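Local coordinates for protein avidin (Gallus gallus, PDB 4U46) that probably binds small molecules such as biotin or sterols in its beta-barrel, being a mutant of the tetrameric biotin-binding protein of chicken, at residues I110-D113 / W114-T117. Numbering follows the deposited sequence.
Sequences IGDD and WKAT
K115 and D112, three residues apart, run alongside each other in one direction, a worked example of how one turn of chain is held both by its backbone and by a pair of side chains. From CB outward the lysine reads as follows. CB lies over the outer part of one face of the W114 indole, 3.5 Å from its plane. CG is flanked by both the backbone N and the carbonyl carbon of its own residue (chi1 78°), which brings it within 3.6 Å of D112 O. From there the chain runs extended; CE passes 3.7 Å from D112 OD2, and NZ reaches that same oxygen at 3.4 Å in a salt bridge whose hydrogen bond is weak. With K115 cut back to an alanine, the D112 carboxylate would probably lose its charged mate and be freer to turn.

Next to the ion pair the backbone turns on two successive bonds, K115 N to D112 O and A116 N to D113 O (3.1 Å), both with the donor well above the carbonyl plane. D113 O also accepts a bond from a water that joins it to T117 OG1, so this carbonyl is gripped twice. The indole of W114 sets its CD1 edge 3.4 Å from G111 O, close to the ring plane, and W114 also packs on L103 of a third subunit. D113 turns its carboxylate elsewhere, with OD1 in a salt bridge to R104 of its own chain. The consecutive i+3 to i bonds close two overlapping turns, a minimal 3-10 helix at D113 and W114, set in the loop that joins the last two strands, 95-104 and 117-126, of the antiparallel avidin barrel.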
loop_
_atom_site.group_PDB
_atom_site.type_symbol
_atom_site.label_atom_id
_atom_site.label_comp_id
_atom_site.label_asym_id
_atom_site.label_seq_id
_atom_site.Cartn_x
_atom_site.Cartn_y
_atom_site.Cartn_z
ATOM N N ILE A 110 10.663 6.874 16.699
ATOM C CA ILE A 110 10.795 7.027 15.252
ATOM C C ILE A 110 11.467 5.835 14.562
ATOM O O ILE A 110 11.303 5.628 13.349
ATOM C CB ILE A 110 11.562 8.312 14.923
ATOM C CG1 ILE A 110 11.398 8.678 13.447
ATOM C CG2 ILE A 110 13.028 8.200 15.332
ATOM C CD1 ILE A 110 12.079 9.973 13.082
ATOM N N GLY A 111 12.230 5.066 15.336
ATOM C CA GLY A 111 12.773 3.805 14.870
ATOM C C GLY A 111 11.760 2.667 14.728
ATOM O O GLY A 111 12.112 1.662 14.139
ATOM N N ASP A 112 10.547 2.806 15.276
ATOM C CA ASP A 112 9.478 1.810 15.123
ATOM C C ASP A 112 8.486 2.191 13.991
ATOM O O ASP A 112 7.416 1.520 13.820
ATOM C CB ASP A 112 8.681 1.618 16.412
ATOM C CG ASP A 112 9.394 0.679 17.442
ATOM O OD1 ASP A 112 10.636 0.657 17.489
ATOM O OD2 ASP A 112 8.694 -0.043 18.187
ATOM N N ASP A 113 8.815 3.289 13.301
ATOM C CA ASP A 113 7.976 3.877 12.258
ATOM C C ASP A 113 7.633 2.824 11.195
ATOM O O ASP A 113 6.517 2.798 10.701
ATOM C CB ASP A 113 8.691 5.017 11.545
ATOM C CG ASP A 113 7.783 5.729 10.551
ATOM O OD1 ASP A 113 6.795 6.305 10.996
ATOM O OD2 ASP A 113 8.035 5.715 9.319
ATOM N N TRP A 114 8.606 1.967 10.884
ATOM C CA TRP A 114 8.508 0.999 9.761
ATOM C C TRP A 114 7.331 0.089 9.906
ATOM O O TRP A 114 6.755 -0.343 8.881
ATOM C CB TRP A 114 9.829 0.197 9.562
ATOM C CG TRP A 114 10.092 -0.709 10.685
ATOM C CD1 TRP A 114 10.713 -0.402 11.859
ATOM C CD2 TRP A 114 9.642 -2.047 10.796
ATOM N NE1 TRP A 114 10.695 -1.493 12.694
ATOM C CE2 TRP A 114 10.052 -2.524 12.058
ATOM C CE3 TRP A 114 8.950 -2.907 9.936
ATOM C CZ2 TRP A 114 9.778 -3.818 12.493
ATOM C CZ3 TRP A 114 8.680 -4.203 10.366
ATOM C CH2 TRP A 114 9.099 -4.643 11.631
ATOM N N LYS A 115 6.898 -0.193 11.140
ATOM C CA LYS A 115 5.816 -1.161 11.311
ATOM C C LYS A 115 4.484 -0.553 11.641
ATOM O O LYS A 115 3.554 -1.273 11.995
ATOM C CB LYS A 115 6.182 -2.249 12.325
ATOM C CG LYS A 115 6.083 -1.845 13.784
ATOM C CD LYS A 115 7.013 -2.712 14.620
ATOM C CE LYS A 115 6.798 -2.500 16.103
ATOM N NZ LYS A 115 7.867 -3.107 16.975
ATOM N N ALA A 116 4.354 0.759 11.435
ATOM C CA ALA A 116 3.160 1.487 11.885
ATOM C C ALA A 116 2.037 1.644 10.870
ATOM O O ALA A 116 0.964 2.155 11.244
ATOM C CB ALA A 116 3.608 2.895 12.346
ATOM N N THR A 117 2.238 1.259 9.587
ATOM C CA THR A 117 1.202 1.509 8.568
ATOM C C THR A 117 0.610 0.188 7.934
ATOM O O THR A 117 1.324 -0.560 7.293
ATOM C CB THR A 117 1.796 2.422 7.470
ATOM O OG1 THR A 117 2.338 3.642 8.084
ATOM C CG2 THR A 117 0.698 2.819 6.451
HETATM O O HOH W 1 5.036 3.415 8.361
#